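Local coordinates for alpha-1,3-glucanase (Paenibacillus glycanilyticus, PDB 6K0P), which hydrolyses alpha-1,3-glucan as a glycoside hydrolase family 87 enzyme, seen here as its catalytic domain with nigerose bound, at residues K455-Q460 against P487-L492; Y555-A558 against T564-R567. The protein carries 1 engineered substitution. One frame throughout, in Å; residues are numbered along the deposited sequence.

Contact 1: residues K455-Q460 against P487-L492; sequences KINEYQ and PVYFGL. With GLC (alpha-D-glucopyranose), chain C; SO4 (sulfate ion), chain I.
Ile-456 and Asn-457 meet the outer part of the Tyr-489 side chain, and little else passes between the two segments. The tight part is this ring and its hydroxyl. Ile-456 CD1 lies 3.6 Å from Tyr-489 CE1 and approaches the ring obliquely, as the two side chains run alongside one another in opposite senses. Ile-456 carries CG1 between its backbone N and carbonyl carbon (chi1 56°), and the rest of the branch runs straight out to the ring. Val-488 CG1 sits over the centre of one face of the same ring, 3.7 Å above its plane. At the phenol end, Asn-457 ND2 is 3.3 Å from Tyr-489 OH, with the amide and ring planes 71° apart. Both atoms hydrogen-bond to Asp-445 OD1, so one carboxylate oxygen ties the two side chains together. The fold is the parallel beta-helix of the pectate-lyase-like clan. Tyr-489 lies in a turn of that coil, just ahead of strand 490-496. Residues 455-459 belong to a loop that leads into strand 460-462. Within this loop Asn-457 forms an Asx turn: Tyr-459 N donates to Asn-457 OD1 over 2.9 Å, from above the carbonyl plane. Asn-461 ND2 is a second partner of that oxygen. The loose side is at exposed Lys-455. Its side chain is extended and bends only at the last bond, where Lys-455 NZ donates to Asn-457 O at 3.1 Å. Its backbone N binds O1 of a sulfate, probably from the crystallisation liquor, in a nearly straight bond. At the other end of the segment, the first side-chain bond of buried Gln-460 points away from 487-492, and its amide holds a glucose unit. Gln-460 NE2 donates to the sugar ring oxygen O5 at 3.1 Å. The bond from the sugar O6 to Gln-460 OE1 is unusually short, at 2.5 Å.

Contact 2: residues Y555-A558 against T564-R567; sequences YGEA and TVTR. With SO4 (sulfate ion), chain E.
The two terminal nitrogens of Arg-567 pair with the two carboxylate oxygens of Glu-557, and the two flat groups lie only 12° from coplanar. Arg-567 NH2 donates to Glu-557 OE1 over 2.9 Å. Arg-567 NH1 donates to Glu-557 OE2 over 3.0 Å, on its syn lone pair, in a nearly straight bond. Glu-557 reaches across because its chain is extended, with CG anti to the backbone N (chi1 -173°). On its way it runs nearly perpendicular to Val-565, and Glu-557 OE2 lies 3.5 Å from Val-565 CB. A water bonds both Glu-557 OE2 and Val-565 N, so the loop is also tied to the backbone of strand 563-569. This strand belongs to the last turns of the beta-helix. Behind the glutamate, Gly-556 N and Ala-558 N each donate to a sulfate ion, probably from the crystallisation liquor. Arg-567 NH2 also donates to the carbonyl of Trp-573, the last residue of the chain. The paired bonds, both in the guanidinium plane, restrict rotation of both groups, and the arginine would be expected to keep Glu-557 ionised.

Overall arrangement
Contacts 1 and 2 follow one another along the chain, the first closing before the second opens. Their centres are about 18 Å apart, and their nearest atoms are about 7 Å apart without touching. Both lie in the pectate-lyase-like part of the catalytic domain and belong to the C-terminal part of the beta-helix. Strand 490-496 pairs in parallel with 520-524, which pairs with 554-555, so the coil leads from one contact to the other. Tyr-520 links them more directly: its backbone bonds to Tyr-489 and its ring stacks on Tyr-555. Contact 1 includes a residue of a glycan pocket, whereas contact 2 ties a loop to strand 563-569 near the chain terminus.

Contact 1: residues K455-Q460 against P487-L492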
ATOM      1  N   LYS A 455     -15.404 -21.609 -13.322  1.00 17.98           N
ATOM      2  CA  LYS A 455     -14.279 -21.073 -14.075  1.00 18.37           C
ATOM      3  C   LYS A 455     -14.750 -19.952 -14.983  1.00 21.96           C
ATOM      4  O   LYS A 455     -15.724 -20.107 -15.726  1.00 24.77           O
ATOM      5  CB  LYS A 455     -13.607 -22.172 -14.899  1.00 22.51           C
ATOM      6  CG  LYS A 455     -12.240 -21.781 -15.450  1.00 23.58           C
ATOM      7  CD  LYS A 455     -11.539 -22.977 -16.060  1.00 25.57           C
ATOM      8  CE  LYS A 455     -10.340 -22.556 -16.886  1.00 27.78           C
ATOM      9  NZ  LYS A 455      -9.219 -22.075 -16.041  1.00 21.55           N
ATOM     10  N   ILE A 456     -14.053 -18.821 -14.920  1.00 17.97           N
ATOM     11  CA  ILE A 456     -14.377 -17.664 -15.745  1.00 17.05           C
ATOM     12  C   ILE A 456     -13.206 -17.173 -16.573  1.00 17.72           C
ATOM     13  O   ILE A 456     -13.425 -16.397 -17.516  1.00 19.33           O
ATOM     14  CB  ILE A 456     -14.979 -16.508 -14.921  1.00 23.48           C
ATOM     15  CG1 ILE A 456     -14.031 -16.127 -13.793  1.00 19.74           C
ATOM     16  CG2 ILE A 456     -16.330 -16.904 -14.360  1.00 22.74           C
ATOM     17  CD1 ILE A 456     -14.546 -14.982 -12.928  1.00 23.57           C
ATOM     18  N   ASN A 457     -11.987 -17.587 -16.259  1.00 15.44           N
ATOM     19  CA  ASN A 457     -10.789 -17.178 -16.988  1.00 17.00           C
ATOM     20  C   ASN A 457      -9.653 -18.111 -16.576  1.00 15.98           C
ATOM     21  O   ASN A 457      -9.860 -19.089 -15.845  1.00 16.00           O
ATOM     22  CB  ASN A 457     -10.476 -15.691 -16.789  1.00 17.42           C
ATOM     23  CG  ASN A 457     -10.228 -15.322 -15.324  1.00 14.89           C
ATOM     24  OD1 ASN A 457      -9.740 -16.130 -14.538  1.00 15.67           O
ATOM     25  ND2 ASN A 457     -10.560 -14.089 -14.964  1.00 20.11           N
ATOM     26  N   GLU A 458      -8.447 -17.807 -17.037  1.00 16.45           N
ATOM     27  CA  GLU A 458      -7.308 -18.684 -16.818  1.00 14.95           C
ATOM     28  C   GLU A 458      -6.724 -18.577 -15.416  1.00 16.03           C
ATOM     29  O   GLU A 458      -5.760 -19.289 -15.103  1.00 17.78           O
ATOM     30  CB  GLU A 458      -6.216 -18.347 -17.828  1.00 20.30           C
ATOM     31  CG  GLU A 458      -5.749 -16.901 -17.718  1.00 28.07           C
ATOM     32  CD  GLU A 458      -6.342 -15.989 -18.790  1.00 36.77           C
ATOM     33  OE1 GLU A 458      -7.586 -15.779 -18.813  1.00 29.67           O
ATOM     34  OE2 GLU A 458      -5.548 -15.473 -19.611  1.00 37.91           O
ATOM     35  N   TYR A 459      -7.273 -17.726 -14.566  1.00 13.70           N
ATOM     36  CA  TYR A 459      -6.678 -17.461 -13.268  1.00 14.28           C
ATOM     37  C   TYR A 459      -7.566 -17.985 -12.153  1.00 12.47           C
ATOM     38  O   TYR A 459      -8.740 -18.328 -12.349  1.00 14.31           O
ATOM     39  CB  TYR A 459      -6.532 -15.953 -13.056  1.00 12.88           C
ATOM     40  CG  TYR A 459      -5.751 -15.210 -14.102  1.00 12.37           C
ATOM     41  CD1 TYR A 459      -4.368 -15.206 -14.079  1.00 15.25           C
ATOM     42  CD2 TYR A 459      -6.403 -14.464 -15.081  1.00 12.79           C
ATOM     43  CE1 TYR A 459      -3.637 -14.495 -15.023  1.00 16.10           C
ATOM     44  CE2 TYR A 459      -5.683 -13.748 -16.031  1.00 14.29           C
ATOM     45  CZ  TYR A 459      -4.305 -13.770 -15.989  1.00 16.12           C
ATOM     46  OH  TYR A 459      -3.584 -13.057 -16.925  1.00 19.02           O
ATOM     47  N   GLN A 460      -6.984 -18.028 -10.958  1.00 13.30           N
ATOM     48  CA  GLN A 460      -7.804 -18.017  -9.757  1.00 13.68           C
ATOM     49  C   GLN A 460      -8.301 -16.596  -9.522  1.00 12.67           C
ATOM     50  O   GLN A 460      -7.688 -15.623  -9.969  1.00 13.40           O
ATOM     51  CB  GLN A 460      -7.015 -18.546  -8.562  1.00 12.69           C
ATOM     52  CG  GLN A 460      -6.829 -20.065  -8.609  1.00 13.04           C
ATOM     53  CD  GLN A 460      -5.936 -20.568  -7.504  1.00 13.57           C
ATOM     54  OE1 GLN A 460      -6.093 -20.171  -6.349  1.00 14.75           O
ATOM     55  NE2 GLN A 460      -4.975 -21.424  -7.846  1.00 13.80           N
ATOM     56  N   PRO A 487     -16.565  -5.018  -5.176  1.00 12.37           N
ATOM     57  CA  PRO A 487     -15.407  -5.908  -5.306  1.00 11.62           C
ATOM     58  C   PRO A 487     -15.375  -6.477  -6.713  1.00 11.75           C
ATOM     59  O   PRO A 487     -16.417  -6.636  -7.354  1.00 13.07           O
ATOM     60  CB  PRO A 487     -15.686  -7.006  -4.278  1.00 12.17           C
ATOM     61  CG  PRO A 487     -17.181  -7.086  -4.225  1.00 11.95           C
ATOM     62  CD  PRO A 487     -17.653  -5.653  -4.401  1.00 13.45           C
ATOM     63  N   VAL A 488     -14.163  -6.787  -7.190  1.00 11.44           N
ATOM     64  CA  VAL A 488     -14.008  -7.278  -8.560  1.00 11.55           C
ATOM     65  C   VAL A 488     -14.904  -8.487  -8.808  1.00 14.27           C
ATOM     66  O   VAL A 488     -15.586  -8.573  -9.838  1.00 14.42           O
ATOM     67  CB  VAL A 488     -12.528  -7.577  -8.867  1.00 11.73           C
ATOM     68  CG1 VAL A 488     -12.368  -8.103 -10.301  1.00 13.47           C
ATOM     69  CG2 VAL A 488     -11.696  -6.318  -8.667  1.00 12.15           C
ATOM     70  N   TYR A 489     -14.935  -9.425  -7.856  1.00 12.08           N
ATOM     71  CA  TYR A 489     -15.659 -10.681  -8.017  1.00 12.51           C
ATOM     72  C   TYR A 489     -16.588 -10.995  -6.850  1.00 11.91           C
ATOM     73  O   TYR A 489     -17.776 -11.273  -7.063  1.00 13.12           O
ATOM     74  CB  TYR A 489     -14.664 -11.830  -8.160  1.00 12.65           C
ATOM     75  CG  TYR A 489     -13.817 -11.782  -9.410  1.00 13.98           C
ATOM     76  CD1 TYR A 489     -14.402 -11.738 -10.669  1.00 13.17           C
ATOM     77  CD2 TYR A 489     -12.428 -11.810  -9.331  1.00 11.54           C
ATOM     78  CE1 TYR A 489     -13.624 -11.713 -11.816  1.00 14.23           C
ATOM     79  CE2 TYR A 489     -11.644 -11.786 -10.467  1.00 12.94           C
ATOM     80  CZ  TYR A 489     -12.250 -11.740 -11.707  1.00 15.73           C
ATOM     81  OH  TYR A 489     -11.476 -11.720 -12.843  1.00 13.91           O
ATOM     82  N   PHE A 490     -16.062 -10.986  -5.621  1.00 12.49           N
ATOM     83  CA  PHE A 490     -16.788 -11.498  -4.459  1.00 12.35           C
ATOM     84  C   PHE A 490     -16.494 -10.637  -3.241  1.00 13.31           C
ATOM     85  O   PHE A 490     -15.447 -10.002  -3.152  1.00 12.49           O
ATOM     86  CB  PHE A 490     -16.413 -12.956  -4.084  1.00 11.84           C
ATOM     87  CG  PHE A 490     -15.969 -13.807  -5.247  1.00 11.12           C
ATOM     88  CD1 PHE A 490     -16.891 -14.304  -6.161  1.00 12.01           C
ATOM     89  CD2 PHE A 490     -14.630 -14.135  -5.408  1.00 12.72           C
ATOM     90  CE1 PHE A 490     -16.475 -15.091  -7.229  1.00 11.65           C
ATOM     91  CE2 PHE A 490     -14.207 -14.926  -6.473  1.00 11.67           C
ATOM     92  CZ  PHE A 490     -15.135 -15.408  -7.383  1.00 12.31           C
ATOM     93  N   GLY A 491     -17.407 -10.666  -2.269  1.00 11.53           N
ATOM     94  CA  GLY A 491     -17.157 -10.013  -0.999  1.00 11.18           C
ATOM     95  C   GLY A 491     -16.236 -10.831  -0.117  1.00 11.35           C
ATOM     96  O   GLY A 491     -15.128 -10.397   0.220  1.00 12.60           O
ATOM     97  N   LEU A 492     -16.679 -12.031   0.260  1.00 12.11           N
ATOM     98  CA  LEU A 492     -15.930 -12.911   1.149  1.00 11.78           C
ATOM     99  C   LEU A 492     -15.699 -14.234   0.436  1.00 11.22           C
ATOM    100  O   LEU A 492     -16.633 -14.800  -0.141  1.00 14.52           O
ATOM    101  CB  LEU A 492     -16.722 -13.157   2.441  1.00 12.02           C
ATOM    102  CG  LEU A 492     -17.218 -11.903   3.158  1.00 11.37           C
ATOM    103  CD1 LEU A 492     -18.182 -12.241   4.307  1.00 13.43           C
ATOM    104  CD2 LEU A 492     -16.020 -11.106   3.670  1.00 12.42           C
TER
HETATM  105  C1  GLC C   1      -1.808 -22.270  -6.261  1.00 19.91           C
HETATM  106  C2  GLC C   1      -0.460 -21.790  -5.816  1.00 18.84           C
HETATM  107  C3  GLC C   1      -0.342 -21.624  -4.323  1.00 16.28           C
HETATM  108  C4  GLC C   1      -1.505 -20.794  -3.852  1.00 15.94           C
HETATM  109  C5  GLC C   1      -2.769 -21.540  -4.220  1.00 12.61           C
HETATM  110  C6  GLC C   1      -3.976 -20.749  -3.804  1.00 13.47           C
HETATM  111  O1  GLC C   1      -1.881 -23.529  -5.953  1.00 26.83           O
HETATM  112  O2  GLC C   1       0.559 -22.646  -6.301  1.00 21.56           O
HETATM  113  O3  GLC C   1       0.747 -20.753  -4.151  1.00 17.91           O
HETATM  114  O4  GLC C   1      -1.462 -20.582  -2.443  1.00 16.05           O
HETATM  115  O5  GLC C   1      -2.858 -21.663  -5.604  1.00 14.01           O
HETATM  116  O6  GLC C   1      -5.190 -21.286  -4.245  1.00 14.20           O
HETATM  117  S   SO4 I2005     -18.423 -23.989 -14.236  1.00 43.15           S
HETATM  118  O1  SO4 I2005     -17.051 -23.737 -14.697  1.00 26.68           O
HETATM  119  O2  SO4 I2005     -19.113 -24.883 -15.168  1.00 45.57           O
HETATM  120  O3  SO4 I2005     -18.392 -24.613 -12.910  1.00 28.94           O
HETATM  121  O4  SO4 I2005     -19.158 -22.726 -14.166  1.00 38.73           O

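Contact 2: residues Y555-A558 against T564-R567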
ATOM      1  N   TYR A 555     -22.328 -18.581  -3.315  1.00 14.26           N
ATOM      2  CA  TYR A 555     -21.989 -19.724  -4.145  1.00 14.54           C
ATOM      3  C   TYR A 555     -21.229 -20.752  -3.317  1.00 15.33           C
ATOM      4  O   TYR A 555     -20.355 -20.395  -2.514  1.00 14.50           O
ATOM      5  CB  TYR A 555     -21.109 -19.311  -5.340  1.00 13.37           C
ATOM      6  CG  TYR A 555     -20.710 -20.509  -6.169  1.00 13.30           C
ATOM      7  CD1 TYR A 555     -21.560 -21.006  -7.149  1.00 16.01           C
ATOM      8  CD2 TYR A 555     -19.505 -21.166  -5.950  1.00 12.61           C
ATOM      9  CE1 TYR A 555     -21.213 -22.114  -7.897  1.00 16.28           C
ATOM     10  CE2 TYR A 555     -19.149 -22.288  -6.688  1.00 13.50           C
ATOM     11  CZ  TYR A 555     -20.008 -22.752  -7.661  1.00 14.16           C
ATOM     12  OH  TYR A 555     -19.673 -23.867  -8.398  1.00 16.73           O
ATOM     13  N   GLY A 556     -21.563 -22.029  -3.515  1.00 13.77           N
ATOM     14  CA  GLY A 556     -20.769 -23.136  -3.023  1.00 14.30           C
ATOM     15  C   GLY A 556     -21.331 -23.859  -1.816  1.00 12.29           C
ATOM     16  O   GLY A 556     -20.761 -24.883  -1.412  1.00 14.43           O
ATOM     17  N   GLU A 557     -22.424 -23.364  -1.228  1.00 14.09           N
ATOM     18  CA  GLU A 557     -22.886 -23.908   0.047  1.00 13.32           C
ATOM     19  C   GLU A 557     -23.300 -25.373  -0.078  1.00 13.90           C
ATOM     20  O   GLU A 557     -22.930 -26.210   0.758  1.00 15.66           O
ATOM     21  CB  GLU A 557     -24.027 -23.062   0.605  1.00 14.01           C
ATOM     22  CG  GLU A 557     -24.418 -23.486   2.015  1.00 14.21           C
ATOM     23  CD  GLU A 557     -25.408 -22.547   2.676  1.00 17.75           C
ATOM     24  OE1 GLU A 557     -25.980 -21.671   1.988  1.00 17.11           O
ATOM     25  OE2 GLU A 557     -25.602 -22.687   3.900  1.00 17.82           O
ATOM     26  N   ALA A 558     -24.072 -25.704  -1.118  1.00 13.80           N
ATOM     27  CA  ALA A 558     -24.531 -27.079  -1.288  1.00 15.44           C
ATOM     28  C   ALA A 558     -23.391 -28.020  -1.645  1.00 16.93           C
ATOM     29  O   ALA A 558     -23.478 -29.224  -1.375  1.00 20.47           O
ATOM     30  CB  ALA A 558     -25.619 -27.138  -2.363  1.00 16.91           C
ATOM     31  N   THR A 564     -19.913 -25.553   7.439  1.00 11.53           N
ATOM     32  CA  THR A 564     -21.225 -25.123   7.915  1.00 12.16           C
ATOM     33  C   THR A 564     -21.298 -23.602   7.940  1.00 11.16           C
ATOM     34  O   THR A 564     -20.549 -22.949   8.677  1.00 13.77           O
ATOM     35  CB  THR A 564     -21.522 -25.690   9.302  1.00 15.09           C
ATOM     36  OG1 THR A 564     -21.585 -27.119   9.223  1.00 16.57           O
ATOM     37  CG2 THR A 564     -22.846 -25.142   9.818  1.00 14.69           C
ATOM     38  N   VAL A 565     -22.196 -23.045   7.138  1.00 13.01           N
ATOM     39  CA  VAL A 565     -22.537 -21.628   7.197  1.00 13.85           C
ATOM     40  C   VAL A 565     -23.587 -21.465   8.286  1.00 15.63           C
ATOM     41  O   VAL A 565     -24.647 -22.102   8.232  1.00 17.16           O
ATOM     42  CB  VAL A 565     -23.090 -21.145   5.846  1.00 13.02           C
ATOM     43  CG1 VAL A 565     -23.511 -19.674   5.921  1.00 16.27           C
ATOM     44  CG2 VAL A 565     -22.083 -21.370   4.731  1.00 17.05           C
ATOM     45  N   THR A 566     -23.303 -20.636   9.278  1.00 15.06           N
ATOM     46  CA  THR A 566     -24.255 -20.342  10.351  1.00 14.76           C
ATOM     47  C   THR A 566     -24.797 -18.932  10.156  1.00 14.89           C
ATOM     48  O   THR A 566     -24.056 -17.954  10.285  1.00 14.81           O
ATOM     49  CB  THR A 566     -23.604 -20.489  11.723  1.00 19.03           C
ATOM     50  OG1 THR A 566     -23.190 -21.848  11.904  1.00 20.79           O
ATOM     51  CG2 THR A 566     -24.594 -20.116  12.829  1.00 24.74           C
ATOM     52  N   ARG A 567     -26.094 -18.830   9.864  1.00 15.37           N
ATOM     53  CA  ARG A 567     -26.769 -17.539   9.735  1.00 15.14           C
ATOM     54  C   ARG A 567     -27.367 -17.215  11.098  1.00 15.69           C
ATOM     55  O   ARG A 567     -28.469 -17.650  11.435  1.00 17.10           O
ATOM     56  CB  ARG A 567     -27.849 -17.614   8.665  1.00 17.40           C
ATOM     57  CG  ARG A 567     -27.334 -17.827   7.242  1.00 16.76           C
ATOM     58  CD  ARG A 567     -28.476 -18.294   6.356  1.00 16.22           C
ATOM     59  NE  ARG A 567     -28.146 -18.352   4.933  1.00 15.22           N
ATOM     60  CZ  ARG A 567     -27.493 -19.356   4.353  1.00 15.46           C
ATOM     61  NH1 ARG A 567     -27.063 -20.393   5.067  1.00 16.40           N
ATOM     62  NH2 ARG A 567     -27.252 -19.322   3.052  1.00 16.67           N
TER
HETATM   63  S   SO4 E2001     -24.164 -24.274  -4.492  1.00 16.17           S
HETATM   64  O1  SO4 E2001     -23.016 -25.093  -4.163  1.00 15.25           O
HETATM   65  O2  SO4 E2001     -24.988 -25.026  -5.465  1.00 18.50           O
HETATM   66  O3  SO4 E2001     -24.960 -23.978  -3.313  1.00 14.69           O
HETATM   67  O4  SO4 E2001     -23.771 -22.986  -5.080  1.00 16.57           O
HETATM   68  O   HOH W   1     -23.827 -24.536   5.172  1.00 16.42           O